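Local atomic coordinates of carbohydrate kinase, FGGY (Novosphingobium aromaticivorans, PDB entry 3H6E), a protein that probably transfers a phosphate group from ATP to a sugar, as other members of the FGGY family of carbohydrate kinases do. Residues 301-306 with 341-346; 413-418 with 443-448; 421-426 with 438-443. All coordinates share one frame; numbering follows the deposited sequence.

Contact 1. Residues 301-306 with 341-346; sequences GREIET and TLMRGF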
loop_
_atom_site.group_PDB
_atom_site.type_symbol
_atom_site.label_atom_id
_atom_site.label_comp_id
_atom_site.label_asym_id
_atom_site.label_seq_id
_atom_site.Cartn_x
_atom_site.Cartn_y
_atom_site.Cartn_z
ATOM N N GLY A 301 -9.116 10.690 -3.651
ATOM C CA GLY A 301 -10.494 10.285 -3.434
ATOM C C GLY A 301 -11.242 11.162 -2.449
ATOM O O GLY A 301 -12.451 11.355 -2.570
ATOM N N ARG A 302 -10.521 11.697 -1.471
ATOM C CA ARG A 302 -11.127 12.537 -0.448
ATOM C C ARG A 302 -11.538 13.893 -1.014
ATOM O O ARG A 302 -12.575 14.447 -0.644
ATOM C CB ARG A 302 -10.162 12.730 0.721
ATOM C CG ARG A 302 -10.541 13.868 1.650
ATOM C CD ARG A 302 -11.853 13.594 2.361
ATOM N NE ARG A 302 -11.743 12.486 3.309
ATOM C CZ ARG A 302 -11.388 12.628 4.583
ATOM N NH1 ARG A 302 -11.112 13.833 5.069
ATOM N NH2 ARG A 302 -11.316 11.565 5.374
ATOM N N GLU A 303 -10.719 14.427 -1.915
ATOM C CA GLU A 303 -10.999 15.729 -2.508
ATOM C C GLU A 303 -12.164 15.629 -3.482
ATOM O O GLU A 303 -13.080 16.452 -3.465
ATOM C CB GLU A 303 -9.756 16.272 -3.209
ATOM C CG GLU A 303 -8.485 16.129 -2.381
ATOM C CD GLU A 303 -7.359 17.009 -2.880
ATOM O OE1 GLU A 303 -7.634 18.171 -3.247
ATOM O OE2 GLU A 303 -6.201 16.544 -2.902
ATOM N N ILE A 304 -12.128 14.608 -4.327
ATOM C CA ILE A 304 -13.223 14.347 -5.245
ATOM C C ILE A 304 -14.552 14.256 -4.489
ATOM O O ILE A 304 -15.552 14.845 -4.902
ATOM C CB ILE A 304 -12.979 13.057 -6.048
ATOM C CG1 ILE A 304 -11.804 13.254 -7.016
ATOM C CG2 ILE A 304 -14.237 12.652 -6.795
ATOM C CD1 ILE A 304 -11.505 12.049 -7.899
ATOM N N GLU A 305 -14.548 13.530 -3.373
ATOM C CA GLU A 305 -15.755 13.335 -2.576
ATOM C C GLU A 305 -16.256 14.645 -1.980
ATOM O O GLU A 305 -17.459 14.841 -1.820
ATOM C CB GLU A 305 -15.510 12.327 -1.456
ATOM C CG GLU A 305 -16.787 11.821 -0.806
ATOM C CD GLU A 305 -16.585 11.408 0.638
ATOM O OE1 GLU A 305 -16.613 10.190 0.916
ATOM O OE2 GLU A 305 -16.392 12.305 1.492
ATOM N N THR A 306 -15.331 15.536 -1.640
ATOM C CA THR A 306 -15.717 16.858 -1.173
ATOM C C THR A 306 -16.530 17.534 -2.268
ATOM O O THR A 306 -17.558 18.153 -2.000
ATOM C CB THR A 306 -14.495 17.729 -0.834
ATOM O OG1 THR A 306 -13.613 17.008 0.036
ATOM C CG2 THR A 306 -14.932 19.022 -0.154
ATOM N N THR A 341 -5.504 23.142 -2.839
ATOM C CA THR A 341 -5.869 21.763 -2.539
ATOM C C THR A 341 -7.109 21.719 -1.656
ATOM O O THR A 341 -7.444 22.700 -0.989
ATOM C CB THR A 341 -4.732 21.033 -1.789
ATOM O OG1 THR A 341 -5.078 19.653 -1.615
ATOM C CG2 THR A 341 -4.508 21.661 -0.424
ATOM N N LEU A 342 -7.781 20.573 -1.640
ATOM C CA LEU A 342 -8.961 20.396 -0.799
ATOM C C LEU A 342 -8.643 19.618 0.480
ATOM O O LEU A 342 -9.526 19.374 1.298
ATOM C CB LEU A 342 -10.093 19.723 -1.583
ATOM C CG LEU A 342 -10.622 20.534 -2.769
ATOM C CD1 LEU A 342 -9.844 20.204 -4.041
ATOM C CD2 LEU A 342 -12.112 20.295 -2.976
HETATM N N MSE A 343 -7.377 19.236 0.638
HETATM C CA MSE A 343 -6.901 18.584 1.858
HETATM C C MSE A 343 -5.623 19.225 2.389
HETATM O O MSE A 343 -4.538 18.655 2.253
HETATM C CB MSE A 343 -6.645 17.094 1.619
HETATM C CG MSE A 343 -7.833 16.194 1.890
HETATM SE SE MSE A 343 -8.751 16.557 3.579
HETATM C CE MSE A 343 -7.300 16.328 4.855
ATOM N N ARG A 344 -5.760 20.402 3.000
ATOM C CA ARG A 344 -4.626 21.125 3.575
ATOM C C ARG A 344 -3.643 20.188 4.262
ATOM O O ARG A 344 -4.032 19.384 5.106
ATOM C CB ARG A 344 -5.109 22.168 4.585
ATOM C CG ARG A 344 -5.588 23.463 3.972
ATOM C CD ARG A 344 -4.427 24.344 3.552
ATOM N NE ARG A 344 -3.763 24.972 4.693
ATOM C CZ ARG A 344 -2.931 26.003 4.583
ATOM N NH1 ARG A 344 -2.669 26.521 3.391
ATOM N NH2 ARG A 344 -2.360 26.524 5.661
ATOM N N GLY A 345 -2.369 20.297 3.897
ATOM C CA GLY A 345 -1.328 19.514 4.532
ATOM C C GLY A 345 -1.014 18.184 3.867
ATOM O O GLY A 345 -0.165 17.437 4.346
ATOM N N PHE A 346 -1.684 17.885 2.759
ATOM C CA PHE A 346 -1.502 16.598 2.100
ATOM C C PHE A 346 -1.274 16.748 0.604
ATOM O O PHE A 346 -1.825 17.646 -0.037
ATOM C CB PHE A 346 -2.713 15.696 2.352
ATOM C CG PHE A 346 -2.964 15.415 3.804
ATOM C CD1 PHE A 346 -2.442 14.278 4.402
ATOM C CD2 PHE A 346 -3.714 16.286 4.572
ATOM C CE1 PHE A 346 -2.670 14.015 5.740
ATOM C CE2 PHE A 346 -3.946 16.031 5.909
ATOM C CZ PHE A 346 -3.421 14.891 6.493
HETATM O O HOH W 1 -4.184 15.703 -0.934
#

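Contact 2. Residues 413-418 with 443-448; sequences DCAVYT and LVRIEP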
loop_
_atom_site.group_PDB
_atom_site.type_symbol
_atom_site.label_atom_id
_atom_site.label_comp_id
_atom_site.label_asym_id
_atom_site.label_seq_id
_atom_site.Cartn_x
_atom_site.Cartn_y
_atom_site.Cartn_z
ATOM N N ASP A 413 3.332 9.991 -24.746
ATOM C CA ASP A 413 4.207 8.914 -25.194
ATOM C C ASP A 413 4.279 7.820 -24.140
ATOM O O ASP A 413 4.837 6.750 -24.376
ATOM C CB ASP A 413 5.613 9.443 -25.478
ATOM C CG ASP A 413 5.615 10.607 -26.435
ATOM O OD1 ASP A 413 4.906 10.547 -27.454
ATOM O OD2 ASP A 413 6.336 11.587 -26.167
ATOM N N CYS A 414 3.723 8.105 -22.970
ATOM C CA CYS A 414 3.652 7.116 -21.907
ATOM C C CYS A 414 2.479 6.178 -22.168
ATOM O O CYS A 414 1.482 6.573 -22.773
ATOM C CB CYS A 414 3.492 7.812 -20.554
ATOM S SG CYS A 414 3.321 6.708 -19.139
ATOM N N ALA A 415 2.604 4.933 -21.725
ATOM C CA ALA A 415 1.529 3.964 -21.877
ATOM C C ALA A 415 0.765 3.783 -20.567
ATOM O O ALA A 415 1.192 3.038 -19.687
ATOM C CB ALA A 415 2.079 2.629 -22.369
ATOM N N VAL A 416 -0.362 4.476 -20.441
ATOM C CA VAL A 416 -1.237 4.324 -19.281
ATOM C C VAL A 416 -2.125 3.092 -19.444
ATOM O O VAL A 416 -2.696 2.864 -20.508
ATOM C CB VAL A 416 -2.120 5.569 -19.087
ATOM C CG1 VAL A 416 -3.071 5.378 -17.914
ATOM C CG2 VAL A 416 -1.250 6.805 -18.887
ATOM N N TYR A 417 -2.243 2.297 -18.389
ATOM C CA TYR A 417 -2.991 1.046 -18.460
ATOM C C TYR A 417 -4.112 0.947 -17.426
ATOM O O TYR A 417 -4.106 1.642 -16.410
ATOM C CB TYR A 417 -2.048 -0.145 -18.279
ATOM C CG TYR A 417 -1.079 -0.364 -19.415
ATOM C CD1 TYR A 417 -1.526 -0.802 -20.660
ATOM C CD2 TYR A 417 0.288 -0.159 -19.242
ATOM C CE1 TYR A 417 -0.644 -1.014 -21.703
ATOM C CE2 TYR A 417 1.179 -0.370 -20.279
ATOM C CZ TYR A 417 0.706 -0.798 -21.510
ATOM O OH TYR A 417 1.581 -1.013 -22.553
ATOM N N THR A 418 -5.072 0.071 -17.705
ATOM C CA THR A 418 -6.061 -0.361 -16.723
ATOM C C THR A 418 -6.279 -1.852 -16.926
ATOM O O THR A 418 -6.122 -2.355 -18.035
ATOM C CB THR A 418 -7.406 0.381 -16.867
ATOM O OG1 THR A 418 -7.862 0.289 -18.223
ATOM C CG2 THR A 418 -7.259 1.846 -16.479
ATOM N N LEU A 443 -3.777 -6.080 -19.803
ATOM C CA LEU A 443 -3.767 -4.627 -19.746
ATOM C C LEU A 443 -4.245 -4.045 -21.070
ATOM O O LEU A 443 -3.817 -4.475 -22.141
ATOM C CB LEU A 443 -2.373 -4.100 -19.403
ATOM C CG LEU A 443 -1.844 -4.511 -18.029
ATOM C CD1 LEU A 443 -0.512 -3.831 -17.748
ATOM C CD2 LEU A 443 -2.867 -4.186 -16.944
ATOM N N VAL A 444 -5.147 -3.076 -20.982
ATOM C CA VAL A 444 -5.626 -2.356 -22.146
ATOM C C VAL A 444 -5.077 -0.944 -22.063
ATOM O O VAL A 444 -5.242 -0.277 -21.044
ATOM C CB VAL A 444 -7.172 -2.276 -22.160
ATOM C CG1 VAL A 444 -7.665 -1.675 -23.473
ATOM C CG2 VAL A 444 -7.789 -3.652 -21.919
ATOM N N ARG A 445 -4.415 -0.479 -23.119
ATOM C CA ARG A 445 -3.893 0.878 -23.088
ATOM C C ARG A 445 -5.017 1.898 -23.181
ATOM O O ARG A 445 -6.025 1.675 -23.852
ATOM C CB ARG A 445 -2.860 1.124 -24.186
ATOM C CG ARG A 445 -2.149 2.458 -24.011
ATOM C CD ARG A 445 -1.076 2.684 -25.047
ATOM N NE ARG A 445 -0.432 3.983 -24.866
ATOM C CZ ARG A 445 0.480 4.484 -25.690
ATOM N NH1 ARG A 445 0.861 3.800 -26.762
ATOM N NH2 ARG A 445 1.012 5.671 -25.443
ATOM N N ILE A 446 -4.836 3.018 -22.493
ATOM C CA ILE A 446 -5.849 4.057 -22.458
ATOM C C ILE A 446 -5.604 5.098 -23.542
ATOM O O ILE A 446 -4.491 5.598 -23.699
ATOM C CB ILE A 446 -5.894 4.752 -21.081
ATOM C CG1 ILE A 446 -6.202 3.731 -19.987
ATOM C CG2 ILE A 446 -6.926 5.869 -21.080
ATOM C CD1 ILE A 446 -7.462 2.926 -20.249
ATOM N N GLU A 447 -6.655 5.412 -24.290
ATOM C CA GLU A 447 -6.593 6.446 -25.308
ATOM C C GLU A 447 -6.708 7.808 -24.640
ATOM O O GLU A 447 -7.497 7.978 -23.709
ATOM C CB GLU A 447 -7.749 6.280 -26.294
ATOM C CG GLU A 447 -7.905 4.878 -26.863
ATOM C CD GLU A 447 -7.147 4.684 -28.164
ATOM O OE1 GLU A 447 -5.934 4.990 -28.202
ATOM O OE2 GLU A 447 -7.772 4.222 -29.147
ATOM N N PRO A 448 -5.921 8.786 -25.108
ATOM C CA PRO A 448 -6.101 10.160 -24.632
ATOM C C PRO A 448 -7.528 10.641 -24.885
ATOM O O PRO A 448 -8.246 10.036 -25.681
ATOM C CB PRO A 448 -5.121 10.956 -25.498
ATOM C CG PRO A 448 -4.080 9.973 -25.885
ATOM C CD PRO A 448 -4.796 8.666 -26.047
#

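Contact 3. Residues 421-426 with 438-443; sequences AHNDVS and RPQGEL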
loop_
_atom_site.group_PDB
_atom_site.type_symbol
_atom_site.label_atom_id
_atom_site.label_comp_id
_atom_site.label_asym_id
_atom_site.label_seq_id
_atom_site.Cartn_x
_atom_site.Cartn_y
_atom_site.Cartn_z
ATOM N N ALA A 421 -9.765 -7.659 -16.182
ATOM C CA ALA A 421 -10.670 -8.349 -15.278
ATOM C C ALA A 421 -10.287 -8.084 -13.831
ATOM O O ALA A 421 -9.160 -7.681 -13.539
ATOM C CB ALA A 421 -10.656 -9.838 -15.561
ATOM N N HIS A 422 -11.235 -8.306 -12.928
ATOM C CA HIS A 422 -10.964 -8.200 -11.504
ATOM C C HIS A 422 -9.924 -9.235 -11.099
ATOM O O HIS A 422 -9.873 -10.328 -11.663
ATOM C CB HIS A 422 -12.244 -8.403 -10.686
ATOM C CG HIS A 422 -11.995 -8.734 -9.247
ATOM N ND1 HIS A 422 -11.719 -7.772 -8.298
ATOM C CD2 HIS A 422 -11.975 -9.921 -8.595
ATOM C CE1 HIS A 422 -11.538 -8.353 -7.124
ATOM N NE2 HIS A 422 -11.688 -9.658 -7.278
ATOM N N ASN A 423 -9.094 -8.879 -10.126
ATOM C CA ASN A 423 -8.164 -9.820 -9.519
ATOM C C ASN A 423 -8.269 -9.722 -8.010
ATOM O O ASN A 423 -8.189 -8.628 -7.453
ATOM C CB ASN A 423 -6.733 -9.522 -9.956
ATOM C CG ASN A 423 -6.424 -10.055 -11.331
ATOM O OD1 ASN A 423 -6.544 -11.252 -11.577
ATOM N ND2 ASN A 423 -6.019 -9.173 -12.237
ATOM N N ASP A 424 -8.459 -10.854 -7.340
ATOM C CA ASP A 424 -8.540 -10.831 -5.889
ATOM C C ASP A 424 -7.281 -10.195 -5.320
ATOM O O ASP A 424 -6.173 -10.443 -5.799
ATOM C CB ASP A 424 -8.731 -12.229 -5.307
ATOM C CG ASP A 424 -8.869 -12.210 -3.793
ATOM O OD1 ASP A 424 -9.973 -11.882 -3.299
ATOM O OD2 ASP A 424 -7.873 -12.522 -3.102
ATOM N N VAL A 425 -7.460 -9.376 -4.293
ATOM C CA VAL A 425 -6.368 -8.602 -3.721
ATOM C C VAL A 425 -5.167 -9.468 -3.322
ATOM O O VAL A 425 -4.042 -8.970 -3.227
ATOM C CB VAL A 425 -6.855 -7.788 -2.501
ATOM C CG1 VAL A 425 -6.908 -8.665 -1.257
ATOM C CG2 VAL A 425 -5.962 -6.582 -2.275
ATOM N N SER A 426 -5.402 -10.761 -3.112
ATOM C CA SER A 426 -4.366 -11.658 -2.591
ATOM C C SER A 426 -3.555 -12.402 -3.661
ATOM O O SER A 426 -2.642 -13.163 -3.331
ATOM C CB SER A 426 -4.977 -12.674 -1.612
ATOM O OG SER A 426 -5.480 -12.045 -0.443
ATOM N N ARG A 438 0.512 -15.376 -14.115
ATOM C CA ARG A 438 0.012 -14.041 -14.432
ATOM C C ARG A 438 -1.382 -13.782 -13.862
ATOM O O ARG A 438 -2.117 -14.720 -13.557
ATOM C CB ARG A 438 0.011 -13.820 -15.948
ATOM C CG ARG A 438 1.355 -14.070 -16.601
ATOM C CD ARG A 438 1.435 -13.421 -17.969
ATOM N NE ARG A 438 2.704 -13.713 -18.628
ATOM C CZ ARG A 438 3.728 -12.867 -18.699
ATOM N NH1 ARG A 438 3.642 -11.658 -18.156
ATOM N NH2 ARG A 438 4.839 -13.233 -19.323
ATOM N N PRO A 439 -1.746 -12.498 -13.721
ATOM C CA PRO A 439 -3.059 -12.102 -13.194
ATOM C C PRO A 439 -4.187 -12.462 -14.154
ATOM O O PRO A 439 -3.942 -13.057 -15.204
ATOM C CB PRO A 439 -2.948 -10.572 -13.085
ATOM C CG PRO A 439 -1.488 -10.268 -13.161
ATOM C CD PRO A 439 -0.902 -11.333 -14.025
ATOM N N GLN A 440 -5.414 -12.104 -13.791
ATOM C CA GLN A 440 -6.553 -12.301 -14.678
ATOM C C GLN A 440 -6.663 -11.128 -15.640
ATOM O O GLN A 440 -6.283 -10.003 -15.310
ATOM C CB GLN A 440 -7.851 -12.455 -13.883
ATOM C CG GLN A 440 -8.048 -13.837 -13.292
ATOM C CD GLN A 440 -8.185 -14.899 -14.362
ATOM O OE1 GLN A 440 -9.086 -14.840 -15.199
ATOM N NE2 GLN A 440 -7.291 -15.883 -14.337
ATOM N N GLY A 441 -7.177 -11.398 -16.831
ATOM C CA GLY A 441 -7.331 -10.374 -17.844
ATOM C C GLY A 441 -6.003 -9.941 -18.433
ATOM O O GLY A 441 -4.974 -10.595 -18.252
ATOM N N GLU A 442 -6.035 -8.830 -19.155
ATOM C CA GLU A 442 -4.840 -8.254 -19.745
ATOM C C GLU A 442 -4.890 -6.754 -19.542
ATOM O O GLU A 442 -5.921 -6.211 -19.149
ATOM C CB GLU A 442 -4.775 -8.568 -21.238
ATOM C CG GLU A 442 -4.601 -10.040 -21.560
ATOM C CD GLU A 442 -4.740 -10.329 -23.043
ATOM O OE1 GLU A 442 -5.405 -9.537 -23.744
ATOM O OE2 GLU A 442 -4.186 -11.350 -23.504
ATOM N N LEU A 443 -3.777 -6.080 -19.803
ATOM C CA LEU A 443 -3.767 -4.627 -19.746
ATOM C C LEU A 443 -4.245 -4.045 -21.070
ATOM O O LEU A 443 -3.817 -4.475 -22.141
ATOM C CB LEU A 443 -2.373 -4.100 -19.403
ATOM C CG LEU A 443 -1.844 -4.511 -18.029
ATOM C CD1 LEU A 443 -0.512 -3.831 -17.748
ATOM C CD2 LEU A 443 -2.867 -4.186 -16.944
#

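Contact 1. Residues 301-306 with 341-346
Glu303 and Leu342 lie at the centre of a helix-to-loop contact, in which one face of helix 300-308 packs on the loop that follows strand 337-339. Glu303 CG is anti to the carbonyl carbon (chi1 -45°) and the rest of the chain runs extended, which carries the carboxylate off the helix to the start of the loop. There its OE1 accepts the backbone N-H of Leu342, N to OE1 2.9 Å, from above the carboxylate plane. The same oxygen is hydrogen-bonded to Tyr373 OH of helix 363-384, so helix, loop and a second helix converge on one buried atom. The other oxygen, Glu303 OE2, takes a bond from a water at 2.9 Å, which also reaches Phe346 O weakly.

The loop has its own internal framework. Thr341, preceded by a cis peptide bond, forms an ST turn, Met343 N to Thr341 OG1 being 3.2 Å, and a type II beta turn follows from Met343 to Phe346 with Gly345 at positive phi in its third position. In the C-terminal FGGY domain, of the actin-like ATPase fold, this ST turn holds 341-343 against the helix, while the beta turn leads away.

Apolar packing adds two further patches. Leu342 CD2 lies 4.1 Å from Thr306 CB; Thr306 OG1 is bonded back to Arg302 O at 2.8 Å, leaving the carbon side of the threonine to meet the leucine. In the second, the bent chain of Arg302 lies against selenomethionine Met343, CG to CG 3.6 Å, and its NH1 comes within 3.9 Å of Met343 SE.

Contact 2. Residues 413-418 with 443-448
Ile446 and Thr418 make one close-packed part of this strand pair. Ile446 CD1 comes 3.3 Å from Thr418 OG1, and Ile446 CG1 meets Val416 CG1 at 4.1 Å; Val404 of helix 401-410 touches both Ile446 and Thr418 on this face. The backbones are joined here as well: Ile446 N gives a 2.9 Å bond to Val416 O, Val444 N one of 3.2 Å to Thr418 O, and the return bond from Thr418 N to Val444 O is weak. Packing is also close at Tyr417, where Leu443 CD1 sits over the ring in a CH-pi contact, 4.2 Å from the centroid; Leu443 also touches Phe244 and Glu246.

The solvent side belongs to exposed Arg445, which forms a non-hydrogen-bonded pair with Tyr417. Its chain stretches fully extended, CG anti to the backbone N (chi1 -170°), back along the neighbouring strand. One face of its guanidinium lies against Ala415 CB, and NH2 bonds Cys414 O at 2.9 Å, with a bent N-H...O angle of 136° and from above the carbonyl plane.

Strand 443-445 thus closes the edge of the C-terminal domain's mixed sheet, pairing antiparallel with strand 415-419, in a domain of the actin-like ATPase fold.

Contact 3. Residues 421-426 with 438-443
Asn423 and Gln440 carry the polar part of this contact between two loops, one leaving strand 415-419 and the other leading into strand 443-445. The side-chain amide of Asn423 grips the backbone of Gln440 at both ends. Its OD1 accepts Gln440 N at 2.6 Å, the donor lying in the carbonyl plane on a lone pair, while its ND2 gives a hydrogen to Gln440 O at 3.2 Å, somewhat tilted from the amide plane. The first approach is short and tightly packed, so its exact length carries little weight. With CG anti to the carbonyl carbon (chi1 -80°), the amide is swung across to the opposite loop, where it meets a backbone N-H and C=O.

Van der Waals packing surrounds this pair of bonds. Pro439 CB rests 3.5 Å from Asn423 ND2, and Gln440 CB lies 3.7 Å from His422 O. Ala421 CB meets Gln440 CB at 4.2 Å and Gly441 CA at 4.1 Å; Gly441 has a positive phi of 72°, and the absence of a side chain there lets the loops close up beside Ala421.

Within residues 421-426, Asp424 OD2 accepts Ser426 N at 3.0 Å in an Asx turn, and this end of the loop touches strands 9-13 and 17-23, with Ser426 OG weakly bonded to Asp12.

Because an acceptor and a donor of Asn423 each find their complement on one residue, the pairing settles which end of the amide is oxygen and fixes its rotation, joining the two loops through neutral groups alone.

In the fold
Contact 1 comes first along the chain, and contacts 2 and 3 follow it as a concentric pair: strand 415-419 leads into the loop of 421-426, helix 430-433 comes next, and the loop of 438-443 then returns the chain to edge strand 443-445. Contacts 2 and 3 share Leu443, and their centres lie 17 Å apart. Contact 1 is separate, its centre 26 Å from contact 2 and 29 Å from contact 3. Helix 300-308 follows strand 292-298, next to one edge of the seven-stranded sheet; contact 2 forms the far edge. All three belong to the C-terminal domain, with contact 3 where it meets strands 9-13 and 17-23 of the six-stranded sheet, consistent with the two-domain actin-like architecture of FGGY kinases.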